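Local coordinates for protein alternansucrase (Leuconostoc mesenteroides, PDB 6HVG) that belongs to glycosyl hydrolase family 70 and carries repeats of the choline-binding and cell-wall-binding type near both ends of its chain, at residues G190-F195 with Q214-Q219; S203-I208 with V228-G233; G149-I154 with G178-G183. All blocks are in the same frame, centred on the assembly; numbering follows the deposited sequence.

In the fold
From the N terminus, residues 149-154 sit on the second strand of the hairpin 144-147/150-153. Contact 3 closes the first loop by bringing them to 178-183, the link between strands 170-174 and 185-188. The next two contacts follow in series with it and cross each other. Residues 190-195 open contact 1, 203-208 open contact 2, then 214-219 close contact 1 and 228-233 close contact 2. Together these two tie hairpin 185-188/191-194 to hairpin 205-209/212-216, and that one to hairpin 226-229/235-238. They touch through His192 with Asp207 and Tyr194 with Ser231. Contact 3 packs against contact 1, where Gly183 meets Tyr194.

Contact 1 (G190-F195 with Q214-Q219); sequences GKHIYF and QGYDAQ
His192 lies over one face of the Tyr216 ring and turns an edge toward it. The two rings form an edge-to-face pair, with centroids 4.9 Å apart and planes at 57°. Two atoms of His192 do the touching. CD2 stands above the rim of the phenol ring, 3.7 Å from Tyr216 CE1. CB makes a CH-pi contact on the same face, 4.0 Å from the centroid of the Tyr216 ring. The first torsion of His192 (chi1 -158°) sets CG roughly opposite the backbone N, and this carries the imidazole across the tyrosine. The imidazole also stacks with Phe185, and its nitrogens bind carboxylates, ND1 to Asp187 and NE2 to Asp207. At the far end of its ring, Tyr216 OH gives a weak hydrogen bond to Gln214 OE1, at 2.9 Å.

The other half of the contact is carbon against carbonyl. Ile193 CG2 approaches Ala218 O at 3.3 Å. Lys191 bends at chi2 and runs its aliphatic part alongside the next carbonyl, with CG 3.4 Å from Gln219 O. No hydrogen bond joins the two segments, although the backbone of His192 bonds to Gly220 just beyond. The contact packs strand 191-194 of one hairpin against the end of strand 212-216 and the loop that follows it, in the choline-binding-repeat region.

Hydrogen bonds at both nitrogens fix the rotation of the imidazole above the tyrosine. Two carboxylates on one imidazole would be expected to favour its protonated form, so the histidine is probably at least partly cationic.

Contact 2 (S203-I208 with V228-G233); sequences SSNVDI and VADSSG
The type I beta turn from Asp230 to Gly233 links strands 226-229 and 235-238 of a hairpin, and Asn205 at the start of strand 205-209 reaches into it. The amide of Asn205 holds Ser231 at two points. OD1 accepts a weak hydrogen bond from Ser231 N, at 2.8 Å. ND2 donates to Ser231 OG at 2.7 Å, and that hydroxyl lies 32° out of the amide plane. OD1 also receives a weak bond from Val206 N of its own strand, at 3.0 Å. The amide is thus held by both segments, and its rotation is fixed. Ser231 OG has a further, weak hydrogen bond with Tyr194 OH.

These hairpins follow one another in the choline-binding-repeat region. Where two of them meet here, the touching parts, 204-206 and 228-231, run 84° apart. The turn itself is closed by Gly233 N bonding to Asp230 O. The carboxylate of Asp230 serves the same turn: OD1 accepts a hydrogen bond from Gln234 N and a weak one from Ser232 N.

Beside the amide, carbon meets carbon. Val206 has CG2 opposite its carbonyl carbon and crosses Asp230 at a slant, with CG2 3.9 Å from Asp230 CB. The same CG2 is 4.3 Å from Val228 CB. Ser204 CB meets Val228 CG1 at 3.9 Å. Val206 and Val228 both lean on Phe238 of the second hairpin strand.

Contact 3 (G149-I154 with G178-G183); sequences GYFVYI and GYQVKG
A water between the two segments accepts a hydrogen bond from Tyr153 N, at 2.8 Å. It lies 2.6 Å from Gly178 O and probably donates to it. Further along, Phe151 O takes a weak hydrogen bond from Gln180 N at 2.8 Å, with an N-H...O angle of 127°. These ties run from strand 150-153 to a segment without regular secondary structure.

On one side of these bonds two tyrosines stack. The rings of Tyr150 and Tyr179 are nearly parallel, planes at 9°, in an offset stack with centroids 4.7 Å apart. Tyr150 CB also sits over the Tyr179 face, 3.8 Å from the centroid of the Tyr179 ring. Val152 comes in the plane of that ring, at its edge, where CG2 is 3.8 Å from Tyr179 CD1.

On the other side Phe151 meets two long polar chains. Gln180 is fully extended from CA, with CG opposite the backbone N (chi1 179°), and this places OE1 3.6 Å from Phe151 CB. Its NE2 has a weak bond to Thr199 O. Lys182 passes at a slant, bringing NZ to 3.9 Å from Phe151 CD2, while its ammonium is hydrogen-bonded to Val198 O.

The contact joins the hairpin 144-147/150-153 to the link that leads into strand 185-188. Its one aromatic pair is the tyrosine stack; the rest is ring or aliphatic carbon against backbone and polar chains. The stacked tyrosines are therefore likely to supply much of the adhesion, while the single weak backbone bond and the water probably help to set how the segments lie.

Contact 1 (G190-F195 with Q214-Q219)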
ATOM      1  N   GLY A 190      18.527 -45.637   3.809  1.00 90.84           N
ATOM      2  CA  GLY A 190      17.862 -46.428   2.779  1.00 88.09           C
ATOM      3  C   GLY A 190      17.376 -45.579   1.619  1.00 86.49           C
ATOM      4  O   GLY A 190      16.650 -46.060   0.754  1.00 85.92           O
ATOM      5  N   LYS A 191      17.773 -44.311   1.589  1.00 84.53           N
ATOM      6  CA  LYS A 191      17.202 -43.349   0.661  1.00 83.41           C
ATOM      7  C   LYS A 191      18.130 -43.008  -0.510  1.00 78.14           C
ATOM      8  O   LYS A 191      19.322 -42.839  -0.346  1.00 75.55           O
ATOM      9  CB  LYS A 191      16.812 -42.073   1.421  1.00 86.46           C
ATOM     10  CG  LYS A 191      15.881 -42.309   2.614  1.00 90.09           C
ATOM     11  CD  LYS A 191      14.666 -43.158   2.238  1.00 95.59           C
ATOM     12  CE  LYS A 191      13.468 -42.909   3.149  1.00 96.73           C
ATOM     13  NZ  LYS A 191      13.796 -42.836   4.594  1.00 99.81           N
ATOM     14  N   HIS A 192      17.539 -42.919  -1.694  1.00 74.39           N
ATOM     15  CA  HIS A 192      18.209 -42.508  -2.915  1.00 70.67           C
ATOM     16  C   HIS A 192      17.720 -41.094  -3.210  1.00 67.38           C
ATOM     17  O   HIS A 192      16.657 -40.905  -3.782  1.00 65.01           O
ATOM     18  CB  HIS A 192      17.826 -43.476  -4.041  1.00 69.54           C
ATOM     19  CG  HIS A 192      18.793 -43.513  -5.179  1.00 69.88           C
ATOM     20  ND1 HIS A 192      20.116 -43.872  -5.020  1.00 71.00           N
ATOM     21  CD2 HIS A 192      18.615 -43.300  -6.506  1.00 69.17           C
ATOM     22  CE1 HIS A 192      20.721 -43.843  -6.193  1.00 71.37           C
ATOM     23  NE2 HIS A 192      19.834 -43.497  -7.111  1.00 70.48           N
ATOM     24  N   ILE A 193      18.490 -40.097  -2.796  1.00 67.93           N
ATOM     25  CA  ILE A 193      18.032 -38.703  -2.876  1.00 68.12           C
ATOM     26  C   ILE A 193      18.787 -37.906  -3.938  1.00 68.13           C
ATOM     27  O   ILE A 193      20.009 -37.816  -3.898  1.00 66.34           O
ATOM     28  CB  ILE A 193      18.181 -37.981  -1.521  1.00 67.70           C
ATOM     29  CG1 ILE A 193      17.899 -38.948  -0.353  1.00 68.73           C
ATOM     30  CG2 ILE A 193      17.268 -36.766  -1.484  1.00 65.34           C
ATOM     31  CD1 ILE A 193      18.183 -38.358   1.007  1.00 68.21           C
ATOM     32  N   TYR A 194      18.043 -37.343  -4.887  1.00 70.97           N
ATOM     33  CA  TYR A 194      18.596 -36.403  -5.869  1.00 73.84           C
ATOM     34  C   TYR A 194      18.624 -35.028  -5.264  1.00 74.37           C
ATOM     35  O   TYR A 194      17.745 -34.672  -4.478  1.00 76.68           O
ATOM     36  CB  TYR A 194      17.746 -36.357  -7.154  1.00 74.31           C
ATOM     37  CG  TYR A 194      18.240 -35.400  -8.230  1.00 73.24           C
ATOM     38  CD1 TYR A 194      17.512 -34.254  -8.555  1.00 70.09           C
ATOM     39  CD2 TYR A 194      19.443 -35.640  -8.923  1.00 75.75           C
ATOM     40  CE1 TYR A 194      17.951 -33.377  -9.542  1.00 70.33           C
ATOM     41  CE2 TYR A 194      19.892 -34.764  -9.908  1.00 75.17           C
ATOM     42  CZ  TYR A 194      19.143 -33.629 -10.214  1.00 71.82           C
ATOM     43  OH  TYR A 194      19.567 -32.751 -11.189  1.00 67.81           O
ATOM     44  N   PHE A 195      19.634 -34.258  -5.650  1.00 74.99           N
ATOM     45  CA  PHE A 195      19.762 -32.876  -5.230  1.00 75.22           C
ATOM     46  C   PHE A 195      19.803 -31.976  -6.491  1.00 74.64           C
ATOM     47  O   PHE A 195      20.385 -32.359  -7.516  1.00 78.63           O
ATOM     48  CB  PHE A 195      20.999 -32.747  -4.350  1.00 75.21           C
ATOM     49  CG  PHE A 195      20.969 -33.617  -3.103  1.00 76.08           C
ATOM     50  CD1 PHE A 195      20.641 -33.081  -1.862  1.00 75.63           C
ATOM     51  CD2 PHE A 195      21.313 -34.962  -3.160  1.00 78.21           C
ATOM     52  CE1 PHE A 195      20.641 -33.870  -0.719  1.00 75.15           C
ATOM     53  CE2 PHE A 195      21.306 -35.758  -2.017  1.00 76.25           C
ATOM     54  CZ  PHE A 195      20.961 -35.213  -0.800  1.00 74.75           C
ATOM     55  N   GLN A 214      13.529 -45.650 -12.375  1.00 62.83           N
ATOM     56  CA  GLN A 214      12.855 -45.734 -11.095  1.00 62.98           C
ATOM     57  C   GLN A 214      12.705 -44.299 -10.576  1.00 60.94           C
ATOM     58  O   GLN A 214      13.660 -43.532 -10.574  1.00 60.58           O
ATOM     59  CB  GLN A 214      13.643 -46.647 -10.114  1.00 65.45           C
ATOM     60  CG  GLN A 214      13.639 -48.136 -10.494  1.00 66.96           C
ATOM     61  CD  GLN A 214      14.497 -49.032  -9.580  1.00 69.89           C
ATOM     62  OE1 GLN A 214      14.982 -48.606  -8.520  1.00 70.81           O
ATOM     63  NE2 GLN A 214      14.679 -50.284  -9.989  1.00 69.54           N
ATOM     64  N   GLY A 215      11.487 -43.934 -10.176  1.00 60.29           N
ATOM     65  CA  GLY A 215      11.185 -42.582  -9.707  1.00 59.17           C
ATOM     66  C   GLY A 215      11.562 -42.445  -8.255  1.00 59.56           C
ATOM     67  O   GLY A 215      11.635 -43.437  -7.548  1.00 59.54           O
ATOM     68  N   TYR A 216      11.827 -41.222  -7.815  1.00 59.44           N
ATOM     69  CA  TYR A 216      12.183 -40.973  -6.415  1.00 60.79           C
ATOM     70  C   TYR A 216      11.638 -39.650  -5.970  1.00 62.33           C
ATOM     71  O   TYR A 216      11.544 -38.724  -6.760  1.00 63.50           O
ATOM     72  CB  TYR A 216      13.704 -41.009  -6.197  1.00 60.85           C
ATOM     73  CG  TYR A 216      14.285 -42.368  -6.465  1.00 61.18           C
ATOM     74  CD1 TYR A 216      14.768 -42.695  -7.723  1.00 62.04           C
ATOM     75  CD2 TYR A 216      14.309 -43.347  -5.473  1.00 61.69           C
ATOM     76  CE1 TYR A 216      15.280 -43.955  -7.986  1.00 63.97           C
ATOM     77  CE2 TYR A 216      14.812 -44.608  -5.722  1.00 63.46           C
ATOM     78  CZ  TYR A 216      15.299 -44.909  -6.982  1.00 64.52           C
ATOM     79  OH  TYR A 216      15.798 -46.152  -7.250  1.00 64.75           O
ATOM     80  N   ASP A 217      11.261 -39.569  -4.703  1.00 67.21           N
ATOM     81  CA  ASP A 217      10.697 -38.341  -4.155  1.00 69.46           C
ATOM     82  C   ASP A 217      11.799 -37.491  -3.511  1.00 71.89           C
ATOM     83  O   ASP A 217      12.989 -37.842  -3.553  1.00 76.92           O
ATOM     84  CB  ASP A 217       9.550 -38.668  -3.191  1.00 70.75           C
ATOM     85  CG  ASP A 217      10.017 -39.187  -1.840  1.00 74.37           C
ATOM     86  OD1 ASP A 217      11.223 -39.462  -1.610  1.00 77.82           O
ATOM     87  OD2 ASP A 217       9.143 -39.326  -0.976  1.00 78.12           O
ATOM     88  N   ALA A 218      11.394 -36.378  -2.918  1.00 72.69           N
ATOM     89  CA  ALA A 218      12.324 -35.472  -2.254  1.00 72.26           C
ATOM     90  C   ALA A 218      13.017 -36.120  -1.068  1.00 74.25           C
ATOM     91  O   ALA A 218      14.153 -35.782  -0.766  1.00 76.63           O
ATOM     92  CB  ALA A 218      11.600 -34.205  -1.816  1.00 72.68           C
ATOM     93  N   GLN A 219      12.343 -37.047  -0.393  1.00 77.99           N
ATOM     94  CA  GLN A 219      12.961 -37.767   0.739  1.00 80.80           C
ATOM     95  C   GLN A 219      13.761 -39.010   0.340  1.00 77.60           C
ATOM     96  O   GLN A 219      14.369 -39.661   1.199  1.00 73.26           O
ATOM     97  CB  GLN A 219      11.910 -38.103   1.801  1.00 85.95           C
ATOM     98  CG  GLN A 219      11.468 -36.854   2.550  1.00 91.37           C
ATOM     99  CD  GLN A 219      10.502 -37.139   3.683  1.00100.36           C
ATOM    100  OE1 GLN A 219       9.496 -37.844   3.502  1.00106.33           O
ATOM    101  NE2 GLN A 219      10.784 -36.563   4.868  1.00106.02           N
TER

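Contact 2 (S203-I208 with V228-G233)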
ATOM      1  N   SER A 203      15.243 -32.833  -4.263  1.00 73.64           N
ATOM      2  CA  SER A 203      14.007 -32.879  -5.062  1.00 77.13           C
ATOM      3  C   SER A 203      13.816 -34.177  -5.884  1.00 71.54           C
ATOM      4  O   SER A 203      14.739 -34.926  -6.127  1.00 73.12           O
ATOM      5  CB  SER A 203      13.883 -31.630  -5.963  1.00 80.68           C
ATOM      6  OG  SER A 203      15.021 -31.439  -6.781  1.00 83.24           O
ATOM      7  N   SER A 204      12.579 -34.419  -6.288  1.00 70.28           N
ATOM      8  CA  SER A 204      12.206 -35.594  -7.062  1.00 69.82           C
ATOM      9  C   SER A 204      12.952 -35.715  -8.374  1.00 67.62           C
ATOM     10  O   SER A 204      13.157 -34.742  -9.085  1.00 68.25           O
ATOM     11  CB  SER A 204      10.712 -35.557  -7.397  1.00 68.51           C
ATOM     12  OG  SER A 204       9.942 -35.653  -6.223  1.00 74.48           O
ATOM     13  N   ASN A 205      13.308 -36.940  -8.713  1.00 66.09           N
ATOM     14  CA  ASN A 205      13.875 -37.223 -10.007  1.00 64.85           C
ATOM     15  C   ASN A 205      13.739 -38.701 -10.338  1.00 64.32           C
ATOM     16  O   ASN A 205      13.315 -39.514  -9.508  1.00 65.74           O
ATOM     17  CB  ASN A 205      15.359 -36.804 -10.034  1.00 65.43           C
ATOM     18  CG  ASN A 205      15.802 -36.283 -11.386  1.00 64.34           C
ATOM     19  OD1 ASN A 205      15.052 -36.278 -12.348  1.00 61.26           O
ATOM     20  ND2 ASN A 205      17.038 -35.842 -11.456  1.00 68.18           N
ATOM     21  N   VAL A 206      14.118 -39.025 -11.567  1.00 62.60           N
ATOM     22  CA  VAL A 206      14.159 -40.377 -12.057  1.00 61.67           C
ATOM     23  C   VAL A 206      15.612 -40.717 -12.312  1.00 64.03           C
ATOM     24  O   VAL A 206      16.313 -39.976 -12.989  1.00 64.49           O
ATOM     25  CB  VAL A 206      13.384 -40.479 -13.373  1.00 60.71           C
ATOM     26  CG1 VAL A 206      13.331 -41.912 -13.849  1.00 62.12           C
ATOM     27  CG2 VAL A 206      11.988 -39.914 -13.193  1.00 59.33           C
ATOM     28  N   ASP A 207      16.068 -41.831 -11.755  1.00 65.88           N
ATOM     29  CA  ASP A 207      17.401 -42.323 -11.996  1.00 67.94           C
ATOM     30  C   ASP A 207      17.278 -43.614 -12.799  1.00 67.33           C
ATOM     31  O   ASP A 207      16.391 -44.435 -12.538  1.00 68.80           O
ATOM     32  CB  ASP A 207      18.091 -42.585 -10.650  1.00 72.34           C
ATOM     33  CG  ASP A 207      19.619 -42.626 -10.747  1.00 77.68           C
ATOM     34  OD1 ASP A 207      20.180 -42.551 -11.858  1.00 82.30           O
ATOM     35  OD2 ASP A 207      20.272 -42.743  -9.689  1.00 83.31           O
ATOM     36  N   ILE A 208      18.151 -43.805 -13.784  1.00 66.62           N
ATOM     37  CA  ILE A 208      18.289 -45.121 -14.406  1.00 67.48           C
ATOM     38  C   ILE A 208      19.157 -45.903 -13.429  1.00 68.62           C
ATOM     39  O   ILE A 208      20.319 -45.537 -13.187  1.00 72.34           O
ATOM     40  CB  ILE A 208      18.934 -45.081 -15.813  1.00 67.38           C
ATOM     41  CG1 ILE A 208      18.289 -44.021 -16.727  1.00 65.93           C
ATOM     42  CG2 ILE A 208      18.839 -46.429 -16.482  1.00 68.61           C
ATOM     43  CD1 ILE A 208      16.791 -44.093 -16.874  1.00 64.73           C
ATOM     44  N   VAL A 228       6.198 -38.712 -12.003  1.00 67.03           N
ATOM     45  CA  VAL A 228       7.384 -37.909 -11.680  1.00 68.67           C
ATOM     46  C   VAL A 228       7.976 -37.274 -12.931  1.00 68.88           C
ATOM     47  O   VAL A 228       8.056 -37.904 -13.996  1.00 67.58           O
ATOM     48  CB  VAL A 228       8.503 -38.720 -11.010  1.00 70.42           C
ATOM     49  CG1 VAL A 228       9.492 -37.778 -10.337  1.00 69.61           C
ATOM     50  CG2 VAL A 228       7.929 -39.691 -10.000  1.00 73.76           C
ATOM     51  N   ALA A 229       8.394 -36.021 -12.791  1.00 69.80           N
ATOM     52  CA  ALA A 229       9.099 -35.343 -13.864  1.00 71.29           C
ATOM     53  C   ALA A 229      10.561 -35.415 -13.520  1.00 70.46           C
ATOM     54  O   ALA A 229      10.919 -35.212 -12.355  1.00 69.03           O
ATOM     55  CB  ALA A 229       8.652 -33.895 -13.980  1.00 69.56           C
ATOM     56  N   ASP A 230      11.400 -35.718 -14.515  1.00 70.60           N
ATOM     57  CA  ASP A 230      12.843 -35.764 -14.294  1.00 69.77           C
ATOM     58  C   ASP A 230      13.501 -34.393 -14.523  1.00 70.29           C
ATOM     59  O   ASP A 230      12.817 -33.402 -14.792  1.00 69.35           O
ATOM     60  CB  ASP A 230      13.496 -36.894 -15.104  1.00 69.22           C
ATOM     61  CG  ASP A 230      13.637 -36.582 -16.590  1.00 69.70           C
ATOM     62  OD1 ASP A 230      13.408 -35.426 -17.008  1.00 69.04           O
ATOM     63  OD2 ASP A 230      13.982 -37.517 -17.352  1.00 67.81           O
ATOM     64  N   SER A 231      14.820 -34.341 -14.376  1.00 73.85           N
ATOM     65  CA  SER A 231      15.596 -33.108 -14.539  1.00 75.50           C
ATOM     66  C   SER A 231      15.345 -32.404 -15.875  1.00 75.16           C
ATOM     67  O   SER A 231      15.215 -31.193 -15.915  1.00 75.17           O
ATOM     68  CB  SER A 231      17.098 -33.410 -14.396  1.00 79.61           C
ATOM     69  OG  SER A 231      17.450 -33.701 -13.052  1.00 86.52           O
ATOM     70  N   SER A 232      15.254 -33.170 -16.958  1.00 77.79           N
ATOM     71  CA  SER A 232      15.098 -32.619 -18.311  1.00 78.50           C
ATOM     72  C   SER A 232      13.663 -32.266 -18.705  1.00 76.82           C
ATOM     73  O   SER A 232      13.403 -32.008 -19.878  1.00 78.20           O
ATOM     74  CB  SER A 232      15.649 -33.613 -19.337  1.00 81.50           C
ATOM     75  OG  SER A 232      16.893 -34.121 -18.890  1.00 89.17           O
ATOM     76  N   GLY A 233      12.732 -32.270 -17.752  1.00 76.38           N
ATOM     77  CA  GLY A 233      11.326 -31.946 -18.035  1.00 73.69           C
ATOM     78  C   GLY A 233      10.527 -33.046 -18.720  1.00 72.44           C
ATOM     79  O   GLY A 233       9.507 -32.770 -19.327  1.00 68.92           O
TER

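Contact 3 (G149-I154 with G178-G183)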
ATOM      1  N   GLY A 149      35.629 -23.763  -6.419  1.00 91.26           N
ATOM      2  CA  GLY A 149      34.434 -24.004  -7.196  1.00 89.12           C
ATOM      3  C   GLY A 149      33.361 -24.809  -6.485  1.00 89.32           C
ATOM      4  O   GLY A 149      32.366 -25.208  -7.100  1.00 90.12           O
ATOM      5  N   TYR A 150      33.515 -25.022  -5.184  1.00 87.45           N
ATOM      6  CA  TYR A 150      32.543 -25.818  -4.443  1.00 83.83           C
ATOM      7  C   TYR A 150      32.071 -25.127  -3.181  1.00 81.84           C
ATOM      8  O   TYR A 150      32.849 -24.446  -2.514  1.00 81.59           O
ATOM      9  CB  TYR A 150      33.153 -27.159  -4.089  1.00 82.54           C
ATOM     10  CG  TYR A 150      33.409 -28.026  -5.282  1.00 81.61           C
ATOM     11  CD1 TYR A 150      32.405 -28.852  -5.794  1.00 80.47           C
ATOM     12  CD2 TYR A 150      34.651 -28.031  -5.902  1.00 82.64           C
ATOM     13  CE1 TYR A 150      32.633 -29.663  -6.889  1.00 81.00           C
ATOM     14  CE2 TYR A 150      34.897 -28.853  -6.996  1.00 83.03           C
ATOM     15  CZ  TYR A 150      33.879 -29.659  -7.485  1.00 82.93           C
ATOM     16  OH  TYR A 150      34.099 -30.470  -8.565  1.00 85.04           O
ATOM     17  N   PHE A 151      30.797 -25.326  -2.856  1.00 81.17           N
ATOM     18  CA  PHE A 151      30.245 -24.810  -1.614  1.00 80.94           C
ATOM     19  C   PHE A 151      30.470 -25.744  -0.435  1.00 84.69           C
ATOM     20  O   PHE A 151      30.185 -26.940  -0.495  1.00 87.07           O
ATOM     21  CB  PHE A 151      28.776 -24.502  -1.761  1.00 79.36           C
ATOM     22  CG  PHE A 151      28.512 -23.251  -2.537  1.00 83.35           C
ATOM     23  CD1 PHE A 151      28.247 -22.055  -1.882  1.00 83.71           C
ATOM     24  CD2 PHE A 151      28.555 -23.256  -3.930  1.00 86.96           C
ATOM     25  CE1 PHE A 151      28.012 -20.892  -2.598  1.00 85.60           C
ATOM     26  CE2 PHE A 151      28.318 -22.094  -4.654  1.00 85.83           C
ATOM     27  CZ  PHE A 151      28.045 -20.913  -3.987  1.00 85.06           C
ATOM     28  N   VAL A 152      31.031 -25.168   0.620  1.00 86.41           N
ATOM     29  CA  VAL A 152      31.193 -25.799   1.913  1.00 87.51           C
ATOM     30  C   VAL A 152      30.263 -25.041   2.870  1.00 85.22           C
ATOM     31  O   VAL A 152      29.895 -23.886   2.603  1.00 83.71           O
ATOM     32  CB  VAL A 152      32.669 -25.703   2.362  1.00 90.58           C
ATOM     33  CG1 VAL A 152      32.850 -26.135   3.804  1.00 94.25           C
ATOM     34  CG2 VAL A 152      33.549 -26.558   1.460  1.00 93.81           C
ATOM     35  N   TYR A 153      29.855 -25.698   3.956  1.00 86.52           N
ATOM     36  CA  TYR A 153      29.070 -25.052   5.010  1.00 92.47           C
ATOM     37  C   TYR A 153      29.770 -25.225   6.337  1.00 95.33           C
ATOM     38  O   TYR A 153      30.010 -26.354   6.748  1.00 91.35           O
ATOM     39  CB  TYR A 153      27.662 -25.644   5.118  1.00 94.53           C
ATOM     40  CG  TYR A 153      26.793 -24.903   6.111  1.00 96.26           C
ATOM     41  CD1 TYR A 153      26.135 -23.725   5.745  1.00 99.92           C
ATOM     42  CD2 TYR A 153      26.634 -25.365   7.414  1.00 95.64           C
ATOM     43  CE1 TYR A 153      25.331 -23.041   6.641  1.00100.83           C
ATOM     44  CE2 TYR A 153      25.842 -24.688   8.326  1.00101.00           C
ATOM     45  CZ  TYR A 153      25.185 -23.528   7.942  1.00103.06           C
ATOM     46  OH  TYR A 153      24.387 -22.870   8.865  1.00101.06           O
ATOM     47  N   ILE A 154      30.070 -24.108   7.002  1.00106.27           N
ATOM     48  CA  ILE A 154      30.744 -24.127   8.298  1.00116.00           C
ATOM     49  C   ILE A 154      29.761 -23.741   9.411  1.00120.30           C
ATOM     50  O   ILE A 154      29.149 -22.669   9.384  1.00115.08           O
ATOM     51  CB  ILE A 154      31.989 -23.214   8.313  1.00119.13           C
ATOM     52  CG1 ILE A 154      32.801 -23.414   7.024  1.00118.64           C
ATOM     53  CG2 ILE A 154      32.839 -23.495   9.552  1.00123.48           C
ATOM     54  CD1 ILE A 154      34.181 -22.797   7.028  1.00120.93           C
ATOM     55  N   GLY A 178      33.695 -32.379   2.234  1.00 88.71           N
ATOM     56  CA  GLY A 178      32.877 -31.274   2.758  1.00 84.35           C
ATOM     57  C   GLY A 178      32.208 -30.460   1.667  1.00 86.34           C
ATOM     58  O   GLY A 178      31.518 -29.464   1.942  1.00 88.31           O
ATOM     59  N   TYR A 179      32.414 -30.871   0.418  1.00 89.01           N
ATOM     60  CA  TYR A 179      31.837 -30.163  -0.724  1.00 85.59           C
ATOM     61  C   TYR A 179      30.369 -30.506  -0.879  1.00 82.03           C
ATOM     62  O   TYR A 179      29.931 -31.608  -0.533  1.00 83.25           O
ATOM     63  CB  TYR A 179      32.589 -30.512  -2.013  1.00 84.42           C
ATOM     64  CG  TYR A 179      34.032 -30.052  -2.055  1.00 83.55           C
ATOM     65  CD1 TYR A 179      34.479 -28.981  -1.278  1.00 83.90           C
ATOM     66  CD2 TYR A 179      34.947 -30.660  -2.908  1.00 84.70           C
ATOM     67  CE1 TYR A 179      35.792 -28.546  -1.339  1.00 82.39           C
ATOM     68  CE2 TYR A 179      36.266 -30.236  -2.970  1.00 83.81           C
ATOM     69  CZ  TYR A 179      36.677 -29.175  -2.181  1.00 83.98           C
ATOM     70  OH  TYR A 179      37.975 -28.727  -2.219  1.00 87.87           O
ATOM     71  N   GLN A 180      29.617 -29.553  -1.404  1.00 76.88           N
ATOM     72  CA  GLN A 180      28.196 -29.740  -1.605  1.00 74.21           C
ATOM     73  C   GLN A 180      27.929 -30.296  -2.990  1.00 74.79           C
ATOM     74  O   GLN A 180      28.508 -29.847  -3.979  1.00 74.91           O
ATOM     75  CB  GLN A 180      27.447 -28.431  -1.430  1.00 70.66           C
ATOM     76  CG  GLN A 180      25.951 -28.545  -1.641  1.00 69.11           C
ATOM     77  CD  GLN A 180      25.222 -27.228  -1.447  1.00 69.53           C
ATOM     78  OE1 GLN A 180      25.787 -26.261  -0.933  1.00 70.51           O
ATOM     79  NE2 GLN A 180      23.941 -27.189  -1.838  1.00 68.41           N
ATOM     80  N   VAL A 181      27.029 -31.275  -3.032  1.00 74.42           N
ATOM     81  CA  VAL A 181      26.683 -32.007  -4.242  1.00 73.27           C
ATOM     82  C   VAL A 181      25.459 -31.407  -4.894  1.00 69.57           C
ATOM     83  O   VAL A 181      24.479 -31.163  -4.235  1.00 64.84           O
ATOM     84  CB  VAL A 181      26.397 -33.482  -3.923  1.00 74.66           C
ATOM     85  CG1 VAL A 181      26.060 -34.253  -5.180  1.00 75.20           C
ATOM     86  CG2 VAL A 181      27.599 -34.114  -3.236  1.00 76.44           C
ATOM     87  N   LYS A 182      25.537 -31.190  -6.201  1.00 70.41           N
ATOM     88  CA  LYS A 182      24.449 -30.633  -6.980  1.00 69.39           C
ATOM     89  C   LYS A 182      24.262 -31.411  -8.273  1.00 69.72           C
ATOM     90  O   LYS A 182      25.223 -31.800  -8.940  1.00 70.10           O
ATOM     91  CB  LYS A 182      24.732 -29.184  -7.302  1.00 70.13           C
ATOM     92  CG  LYS A 182      24.566 -28.282  -6.116  1.00 72.73           C
ATOM     93  CD  LYS A 182      24.872 -26.838  -6.453  1.00 75.68           C
ATOM     94  CE  LYS A 182      25.031 -25.987  -5.196  1.00 76.68           C
ATOM     95  NZ  LYS A 182      25.311 -24.575  -5.564  1.00 75.72           N
ATOM     96  N   GLY A 183      23.002 -31.652  -8.608  1.00 70.29           N
ATOM     97  CA  GLY A 183      22.636 -32.355  -9.829  1.00 72.04           C
ATOM     98  C   GLY A 183      23.105 -33.795  -9.881  1.00 74.17           C
ATOM     99  O   GLY A 183      23.337 -34.335 -10.946  1.00 76.47           O
TER
HETATM  100  O   HOH W   1      30.454 -28.467   4.135  1.00 64.30           O